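Local structure of monoacylglycerol lipase (Palaeococcus ferrophilus, 6QE2) at residues H185-V199 with E209-K221. The protein probably hydrolyses monoacylglycerols to free fatty acid and glycerol, as a monoacylglycerol lipase of the alpha/beta-hydrolase fold. Residues are numbered along the deposited sequence; the frame is centred on the assembly and turned at random.
Sequences HKEAERIKAPVLLLV and EGSRRLFEELKVK
L218 reaches with both methyls against the residues leading into and starting strand 195-199: its CD1 meets CG1 of V195 tip to tip at 3.9 Å, while CD2 packs on CD1 of I191 at 3.7 Å. Branched aliphatic chains suit this buried layer; V220 sets its CG2 3.5 Å from K192 O and turns CG1 to V195 CG2. A188 is small enough to let E217 CB come within 3.6 Å of its own CB. Farther along, L197 crosses L214 at about a right angle, and V199 CG1 lies 3.4 Å from OG of S211, a short side chain that lets helix and strand approach closely.

The outer side is looser and polar. E189 and K219 run side by side, but E189 OE2 and K219 NZ stay 4.3 Å apart, too far for a salt bridge, and water 2 joins E189 OE2 to E217 O. Between the two regimes, E217, its CG beside the backbone N (chi1 -77°) and its chain then extended, brings OE2 to H185 ND1, which donates in the ring plane to its syn lone pair (2.8 Å, N-H...O angle 163°). Since NE2 is bonded to L114 O, a leucine here would probably leave E217 and that carbonyl without their shared partner.

Helix 209-217 forms the crossover of a beta-alpha-beta unit between parallel strands 195-200 and 223-228, its axis nearly antiparallel to that of segment 195-199, with helix 88-99 flanking L214 and I191.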
ATOM      1  N   HIS A 185      -1.677   5.199  13.681  1.00 23.18           N
ATOM      2  CA  HIS A 185      -1.001   4.996  14.951  1.00 28.18           C
ATOM      3  C   HIS A 185      -1.984   5.026  16.114  1.00 28.85           C
ATOM      4  O   HIS A 185      -1.897   4.191  17.021  1.00 29.69           O
ATOM      5  CB  HIS A 185       0.083   6.051  15.122  1.00 24.55           C
ATOM      6  CG  HIS A 185       1.209   5.915  14.146  1.00 26.39           C
ATOM      7  ND1 HIS A 185       2.193   4.959  14.277  1.00 23.14           N
ATOM      8  CD2 HIS A 185       1.508   6.611  13.025  1.00 26.45           C
ATOM      9  CE1 HIS A 185       3.053   5.074  13.281  1.00 25.09           C
ATOM     10  NE2 HIS A 185       2.659   6.070  12.507  1.00 27.59           N
ATOM     11  N   LYS A 186      -2.940   5.959  16.092  1.00 27.82           N
ATOM     12  CA  LYS A 186      -3.857   6.113  17.219  1.00 32.57           C
ATOM     13  C   LYS A 186      -4.719   4.873  17.421  1.00 35.70           C
ATOM     14  O   LYS A 186      -5.030   4.508  18.562  1.00 32.40           O
ATOM     15  CB  LYS A 186      -4.740   7.345  17.019  1.00 31.70           C
ATOM     16  CG  LYS A 186      -4.006   8.656  17.209  1.00 47.05           C
ATOM     17  CD  LYS A 186      -4.931   9.842  17.001  1.00 53.50           C
ATOM     18  CE  LYS A 186      -4.192  11.149  17.216  1.00 47.26           C
ATOM     19  NZ  LYS A 186      -5.057  12.331  16.940  1.00 59.66           N
ATOM     20  N   GLU A 187      -5.112   4.210  16.331  1.00 29.17           N
ATOM     21  CA  GLU A 187      -6.024   3.076  16.387  1.00 27.39           C
ATOM     22  C   GLU A 187      -5.312   1.732  16.245  1.00 30.27           C
ATOM     23  O   GLU A 187      -5.964   0.728  15.933  1.00 26.48           O
ATOM     24  CB  GLU A 187      -7.103   3.226  15.313  1.00 29.93           C
ATOM     25  CG  GLU A 187      -7.872   4.532  15.415  1.00 29.61           C
ATOM     26  CD  GLU A 187      -9.054   4.610  14.466  1.00 35.19           C
ATOM     27  OE1 GLU A 187      -9.356   3.606  13.784  1.00 36.41           O
ATOM     28  OE2 GLU A 187      -9.685   5.687  14.401  1.00 44.56           O
ATOM     29  N   ALA A 188      -3.999   1.693  16.495  1.00 29.65           N
ATOM     30  CA  ALA A 188      -3.220   0.474  16.281  1.00 32.90           C
ATOM     31  C   ALA A 188      -3.777  -0.702  17.077  1.00 31.74           C
ATOM     32  O   ALA A 188      -3.753  -1.847  16.605  1.00 28.90           O
ATOM     33  CB  ALA A 188      -1.759   0.723  16.652  1.00 28.86           C
ATOM     34  N   GLU A 189      -4.295  -0.442  18.279  1.00 31.65           N
ATOM     35  CA  GLU A 189      -4.817  -1.507  19.128  1.00 35.72           C
ATOM     36  C   GLU A 189      -6.098  -2.136  18.591  1.00 36.71           C
ATOM     37  O   GLU A 189      -6.517  -3.176  19.110  1.00 36.98           O
ATOM     38  CB  GLU A 189      -5.048  -0.983  20.547  1.00 39.72           C
ATOM     39  CG  GLU A 189      -3.779  -0.483  21.210  1.00 50.81           C
ATOM     40  CD  GLU A 189      -3.882  -0.414  22.722  1.00 60.01           C
ATOM     41  OE1 GLU A 189      -5.002  -0.554  23.256  1.00 59.21           O
ATOM     42  OE2 GLU A 189      -2.835  -0.227  23.378  1.00 61.15           O
ATOM     43  N   ARG A 190      -6.735  -1.539  17.585  1.00 27.57           N
ATOM     44  CA  ARG A 190      -7.952  -2.112  17.022  1.00 29.66           C
ATOM     45  C   ARG A 190      -7.678  -3.318  16.130  1.00 33.19           C
ATOM     46  O   ARG A 190      -8.601  -4.096  15.867  1.00 32.57           O
ATOM     47  CB  ARG A 190      -8.715  -1.056  16.217  1.00 29.30           C
ATOM     48  CG  ARG A 190      -9.150   0.143  17.034  1.00 34.54           C
ATOM     49  CD  ARG A 190     -10.031   1.092  16.227  1.00 29.78           C
ATOM     50  NE  ARG A 190     -11.315   0.505  15.863  1.00 36.53           N
ATOM     51  CZ  ARG A 190     -12.132   1.014  14.944  1.00 35.12           C
ATOM     52  NH1 ARG A 190     -11.791   2.118  14.293  1.00 36.13           N
ATOM     53  NH2 ARG A 190     -13.288   0.420  14.674  1.00 42.07           N
ATOM     54  N   ILE A 191      -6.438  -3.485  15.669  1.00 30.75           N
ATOM     55  CA  ILE A 191      -6.129  -4.597  14.788  1.00 28.11           C
ATOM     56  C   ILE A 191      -6.186  -5.899  15.580  1.00 32.24           C
ATOM     57  O   ILE A 191      -5.567  -6.021  16.648  1.00 30.55           O
ATOM     58  CB  ILE A 191      -4.757  -4.422  14.131  1.00 26.87           C
ATOM     59  CG1 ILE A 191      -4.800  -3.195  13.186  1.00 27.25           C
ATOM     60  CG2 ILE A 191      -4.408  -5.731  13.359  1.00 26.65           C
ATOM     61  CD1 ILE A 191      -3.602  -3.013  12.333  1.00 23.22           C
ATOM     62  N   LYS A 192      -6.911  -6.886  15.026  1.00 30.71           N
ATOM     63  CA  LYS A 192      -7.026  -8.239  15.591  1.00 32.97           C
ATOM     64  C   LYS A 192      -6.413  -9.320  14.726  1.00 34.72           C
ATOM     65  O   LYS A 192      -6.075 -10.395  15.251  1.00 33.32           O
ATOM     66  CB  LYS A 192      -8.506  -8.582  15.820  1.00 37.62           C
ATOM     67  CG  LYS A 192      -9.207  -7.627  16.793  1.00 36.34           C
ATOM     68  CD  LYS A 192      -8.544  -7.730  18.217  1.00 44.82           C
ATOM     69  CE  LYS A 192      -9.455  -7.247  19.363  1.00 56.59           C
ATOM     70  NZ  LYS A 192      -9.504  -5.758  19.535  1.00 49.55           N
ATOM     71  N   ALA A 193      -6.243  -9.074  13.425  1.00 29.14           N
ATOM     72  CA  ALA A 193      -5.690 -10.060  12.502  1.00 26.10           C
ATOM     73  C   ALA A 193      -4.152 -10.029  12.544  1.00 27.56           C
ATOM     74  O   ALA A 193      -3.562  -9.012  12.905  1.00 27.56           O
ATOM     75  CB  ALA A 193      -6.182  -9.770  11.079  1.00 29.30           C
ATOM     76  N   PRO A 194      -3.485 -11.091  12.119  1.00 24.38           N
ATOM     77  CA  PRO A 194      -2.017 -11.082  12.078  1.00 24.15           C
ATOM     78  C   PRO A 194      -1.474 -10.031  11.118  1.00 33.02           C
ATOM     79  O   PRO A 194      -2.084  -9.718  10.095  1.00 26.41           O
ATOM     80  CB  PRO A 194      -1.665 -12.499  11.607  1.00 31.76           C
ATOM     81  CG  PRO A 194      -2.832 -13.323  12.021  1.00 33.95           C
ATOM     82  CD  PRO A 194      -4.030 -12.433  11.837  1.00 28.37           C
ATOM     83  N   VAL A 195      -0.298  -9.500  11.455  1.00 26.27           N
ATOM     84  CA  VAL A 195       0.306  -8.372  10.749  1.00 24.75           C
ATOM     85  C   VAL A 195       1.730  -8.722  10.339  1.00 22.26           C
ATOM     86  O   VAL A 195       2.495  -9.280  11.133  1.00 27.39           O
ATOM     87  CB  VAL A 195       0.310  -7.096  11.622  1.00 24.40           C
ATOM     88  CG1 VAL A 195       1.120  -5.978  10.946  1.00 24.98           C
ATOM     89  CG2 VAL A 195      -1.101  -6.647  11.934  1.00 25.76           C
ATOM     90  N   LEU A 196       2.091  -8.370   9.105  1.00 23.66           N
ATOM     91  CA  LEU A 196       3.476  -8.399   8.642  1.00 23.53           C
ATOM     92  C   LEU A 196       3.809  -7.040   8.039  1.00 23.46           C
ATOM     93  O   LEU A 196       3.115  -6.579   7.126  1.00 22.24           O
ATOM     94  CB  LEU A 196       3.700  -9.511   7.611  1.00 22.46           C
ATOM     95  CG  LEU A 196       5.047  -9.523   6.883  1.00 23.82           C
ATOM     96  CD1 LEU A 196       6.218  -9.732   7.860  1.00 24.04           C
ATOM     97  CD2 LEU A 196       5.053 -10.587   5.783  1.00 26.82           C
ATOM     98  N   LEU A 197       4.852  -6.395   8.557  1.00 22.75           N
ATOM     99  CA  LEU A 197       5.358  -5.141   8.019  1.00 25.10           C
ATOM    100  C   LEU A 197       6.730  -5.379   7.402  1.00 22.91           C
ATOM    101  O   LEU A 197       7.579  -6.037   8.008  1.00 27.37           O
ATOM    102  CB  LEU A 197       5.464  -4.088   9.131  1.00 22.96           C
ATOM    103  CG  LEU A 197       4.194  -3.870   9.956  1.00 23.15           C
ATOM    104  CD1 LEU A 197       4.489  -2.924  11.111  1.00 23.75           C
ATOM    105  CD2 LEU A 197       3.080  -3.297   9.089  1.00 22.76           C
ATOM    106  N   LEU A 198       6.955  -4.826   6.209  1.00 22.60           N
ATOM    107  CA  LEU A 198       8.224  -4.969   5.503  1.00 21.79           C
ATOM    108  C   LEU A 198       8.747  -3.587   5.138  1.00 24.49           C
ATOM    109  O   LEU A 198       8.034  -2.805   4.500  1.00 26.86           O
ATOM    110  CB  LEU A 198       8.074  -5.816   4.232  1.00 24.89           C
ATOM    111  CG  LEU A 198       7.398  -7.177   4.355  1.00 28.77           C
ATOM    112  CD1 LEU A 198       6.098  -7.137   3.584  1.00 29.42           C
ATOM    113  CD2 LEU A 198       8.288  -8.283   3.823  1.00 29.68           C
ATOM    114  N   VAL A 199       9.985  -3.278   5.542  1.00 23.66           N
ATOM    115  CA  VAL A 199      10.564  -1.962   5.301  1.00 28.91           C
ATOM    116  C   VAL A 199      12.001  -2.085   4.813  1.00 27.66           C
ATOM    117  O   VAL A 199      12.714  -3.036   5.147  1.00 25.94           O
ATOM    118  CB  VAL A 199      10.514  -1.071   6.566  1.00 26.08           C
ATOM    119  CG1 VAL A 199       9.075  -0.805   6.970  1.00 27.14           C
ATOM    120  CG2 VAL A 199      11.278  -1.728   7.706  1.00 29.36           C
ATOM    121  N   GLU A 209      10.926   4.151  10.573  1.00 24.34           N
ATOM    122  CA  GLU A 209      10.588   4.290  11.974  1.00 20.55           C
ATOM    123  C   GLU A 209       9.073   4.327  12.142  1.00 22.21           C
ATOM    124  O   GLU A 209       8.562   3.991  13.193  1.00 22.85           O
ATOM    125  CB  GLU A 209      11.250   5.509  12.600  1.00 23.25           C
ATOM    126  CG  GLU A 209      11.149   5.547  14.110  1.00 28.97           C
ATOM    127  CD  GLU A 209      11.949   4.460  14.803  1.00 29.90           C
ATOM    128  OE1 GLU A 209      12.888   3.940  14.207  1.00 31.65           O
ATOM    129  OE2 GLU A 209      11.644   4.152  15.958  1.00 35.13           O
ATOM    130  N   GLY A 210       8.353   4.745  11.106  1.00 26.40           N
ATOM    131  CA  GLY A 210       6.912   4.756  11.200  1.00 23.64           C
ATOM    132  C   GLY A 210       6.399   3.342  11.431  1.00 24.70           C
ATOM    133  O   GLY A 210       5.538   3.139  12.252  1.00 25.12           O
ATOM    134  N   SER A 211       6.925   2.373  10.697  1.00 24.45           N
ATOM    135  CA  SER A 211       6.562   0.970  10.886  1.00 24.44           C
ATOM    136  C   SER A 211       7.039   0.429  12.236  1.00 26.68           C
ATOM    137  O   SER A 211       6.358  -0.343  12.885  1.00 26.47           O
ATOM    138  CB  SER A 211       7.067   0.100   9.740  1.00 24.66           C
ATOM    139  OG  SER A 211       6.233   0.218   8.623  1.00 25.14           O
ATOM    140  N   ARG A 212       8.231   0.837  12.643  1.00 24.08           N
ATOM    141  CA  ARG A 212       8.760   0.399  13.920  1.00 20.73           C
ATOM    142  C   ARG A 212       7.866   0.886  15.050  1.00 20.37           C
ATOM    143  O   ARG A 212       7.635   0.160  15.985  1.00 25.57           O
ATOM    144  CB  ARG A 212      10.205   0.854  14.121  1.00 21.99           C
ATOM    145  CG  ARG A 212      11.163   0.398  13.040  1.00 21.29           C
ATOM    146  CD  ARG A 212      12.617   0.675  13.396  1.00 28.92           C
ATOM    147  NE  ARG A 212      13.511   0.395  12.281  1.00 25.69           N
ATOM    148  CZ  ARG A 212      14.105   1.324  11.551  1.00 30.31           C
ATOM    149  NH1 ARG A 212      13.920   2.598  11.829  1.00 33.01           N
ATOM    150  NH2 ARG A 212      14.891   0.984  10.550  1.00 32.41           N
ATOM    151  N   ARG A 213       7.387   2.124  14.980  1.00 24.72           N
ATOM    152  CA  ARG A 213       6.482   2.615  16.009  1.00 29.19           C
ATOM    153  C   ARG A 213       5.169   1.853  15.998  1.00 29.45           C
ATOM    154  O   ARG A 213       4.644   1.500  17.025  1.00 25.98           O
ATOM    155  CB  ARG A 213       6.184   4.098  15.857  1.00 25.00           C
ATOM    156  CG  ARG A 213       7.369   5.017  16.002  1.00 27.76           C
ATOM    157  CD  ARG A 213       7.994   4.963  17.380  1.00 34.60           C
ATOM    158  NE  ARG A 213       9.152   4.091  17.373  1.00 39.53           N
ATOM    159  CZ  ARG A 213       9.281   3.024  18.142  1.00 43.23           C
ATOM    160  NH1 ARG A 213      10.366   2.271  18.047  1.00 38.23           N
ATOM    161  NH2 ARG A 213       8.334   2.723  19.013  1.00 39.42           N
ATOM    162  N   LEU A 214       4.656   1.580  14.809  1.00 26.90           N
ATOM    163  CA  LEU A 214       3.401   0.862  14.678  1.00 26.10           C
ATOM    164  C   LEU A 214       3.508  -0.539  15.262  1.00 21.38           C
ATOM    165  O   LEU A 214       2.609  -0.996  15.934  1.00 29.24           O
ATOM    166  CB  LEU A 214       2.947   0.773  13.226  1.00 23.32           C
ATOM    167  CG  LEU A 214       1.607   0.057  13.071  1.00 27.59           C
ATOM    168  CD1 LEU A 214       0.491   0.886  13.661  1.00 28.78           C
ATOM    169  CD2 LEU A 214       1.316  -0.262  11.625  1.00 23.48           C
ATOM    170  N   PHE A 215       4.638  -1.192  15.044  1.00 23.55           N
ATOM    171  CA  PHE A 215       4.838  -2.533  15.537  1.00 28.57           C
ATOM    172  C   PHE A 215       4.709  -2.556  17.057  1.00 26.50           C
ATOM    173  O   PHE A 215       4.048  -3.408  17.612  1.00 29.94           O
ATOM    174  CB  PHE A 215       6.222  -3.005  15.118  1.00 25.36           C
ATOM    175  CG  PHE A 215       6.554  -4.389  15.570  1.00 28.61           C
ATOM    176  CD1 PHE A 215       6.139  -5.476  14.843  1.00 30.13           C
ATOM    177  CD2 PHE A 215       7.289  -4.598  16.714  1.00 34.50           C
ATOM    178  CE1 PHE A 215       6.448  -6.747  15.247  1.00 30.15           C
ATOM    179  CE2 PHE A 215       7.603  -5.871  17.125  1.00 34.50           C
ATOM    180  CZ  PHE A 215       7.179  -6.946  16.389  1.00 27.39           C
ATOM    181  N   GLU A 216       5.331  -1.597  17.721  1.00 26.97           N
ATOM    182  CA  GLU A 216       5.251  -1.476  19.168  1.00 27.30           C
ATOM    183  C   GLU A 216       3.858  -1.064  19.648  1.00 32.04           C
ATOM    184  O   GLU A 216       3.456  -1.386  20.745  1.00 33.87           O
ATOM    185  CB  GLU A 216       6.374  -0.580  19.686  1.00 26.50           C
ATOM    186  CG  GLU A 216       7.674  -0.948  19.005  1.00 32.40           C
ATOM    187  CD  GLU A 216       8.923  -0.505  19.723  1.00 50.62           C
ATOM    188  OE1 GLU A 216       8.928   0.587  20.308  1.00 49.72           O
ATOM    189  OE2 GLU A 216       9.909  -1.254  19.673  1.00 47.23           O
ATOM    190  N   GLU A 217       3.131  -0.341  18.809  1.00 29.97           N
ATOM    191  CA  GLU A 217       1.801   0.135  19.153  1.00 28.35           C
ATOM    192  C   GLU A 217       0.751  -0.954  19.011  1.00 31.67           C
ATOM    193  O   GLU A 217      -0.273  -0.918  19.661  1.00 32.01           O
ATOM    194  CB  GLU A 217       1.423   1.333  18.285  1.00 30.78           C
ATOM    195  CG  GLU A 217       2.080   2.625  18.717  1.00 31.29           C
ATOM    196  CD  GLU A 217       2.180   3.639  17.600  1.00 41.92           C
ATOM    197  OE1 GLU A 217       2.560   4.785  17.866  1.00 35.93           O
ATOM    198  OE2 GLU A 217       1.885   3.284  16.456  1.00 34.29           O
ATOM    199  N   LEU A 218       1.005  -1.925  18.151  1.00 28.26           N
ATOM    200  CA  LEU A 218       0.057  -3.001  17.953  1.00 32.55           C
ATOM    201  C   LEU A 218      -0.081  -3.850  19.203  1.00 36.43           C
ATOM    202  O   LEU A 218       0.876  -4.036  19.933  1.00 34.39           O
ATOM    203  CB  LEU A 218       0.501  -3.895  16.809  1.00 25.87           C
ATOM    204  CG  LEU A 218       0.515  -3.344  15.392  1.00 28.60           C
ATOM    205  CD1 LEU A 218       1.301  -4.291  14.512  1.00 24.10           C
ATOM    206  CD2 LEU A 218      -0.895  -3.166  14.863  1.00 24.12           C
ATOM    207  N   LYS A 219      -1.282  -4.367  19.431  1.00 35.02           N
ATOM    208  CA  LYS A 219      -1.546  -5.225  20.575  1.00 36.03           C
ATOM    209  C   LYS A 219      -1.731  -6.671  20.152  1.00 42.61           C
ATOM    210  O   LYS A 219      -1.655  -7.567  20.975  1.00 39.05           O
ATOM    211  CB  LYS A 219      -2.756  -4.742  21.357  1.00 40.76           C
ATOM    212  CG  LYS A 219      -2.463  -3.533  22.222  1.00 50.58           C
ATOM    213  CD  LYS A 219      -1.286  -3.775  23.149  1.00 50.12           C
ATOM    214  CE  LYS A 219      -0.498  -2.500  23.393  1.00 51.94           C
ATOM    215  NZ  LYS A 219       0.745  -2.473  22.575  1.00 49.81           N
ATOM    216  N   VAL A 220      -1.997  -6.892  18.871  1.00 33.28           N
ATOM    217  CA  VAL A 220      -2.130  -8.247  18.360  1.00 33.51           C
ATOM    218  C   VAL A 220      -0.810  -8.977  18.565  1.00 36.04           C
ATOM    219  O   VAL A 220       0.276  -8.404  18.392  1.00 34.66           O
ATOM    220  CB  VAL A 220      -2.552  -8.221  16.879  1.00 33.27           C
ATOM    221  CG1 VAL A 220      -1.488  -7.546  16.014  1.00 30.09           C
ATOM    222  CG2 VAL A 220      -2.853  -9.624  16.372  1.00 32.60           C
ATOM    223  N   LYS A 221      -0.894 -10.242  18.976  1.00 35.99           N
ATOM    224  CA  LYS A 221       0.319 -10.975  19.318  1.00 35.49           C
ATOM    225  C   LYS A 221       1.064 -11.448  18.078  1.00 30.55           C
ATOM    226  O   LYS A 221       2.299 -11.392  18.040  1.00 32.52           O
ATOM    227  CB  LYS A 221      -0.022 -12.139  20.246  1.00 41.92           C
ATOM    228  CG  LYS A 221      -0.591 -11.662  21.571  1.00 57.30           C
ATOM    229  CD  LYS A 221      -1.036 -12.800  22.463  1.00 69.73           C
ATOM    230  CE  LYS A 221      -1.476 -12.261  23.814  1.00 71.48           C
ATOM    231  NZ  LYS A 221      -2.294 -11.024  23.666  1.00 71.55           N
TER
HETATM  232  O   HOH W   1      -3.432  -4.445  17.462  1.00 30.64           O
HETATM  233  O   HOH W   2      -0.975   1.307  21.513  1.00 42.85           O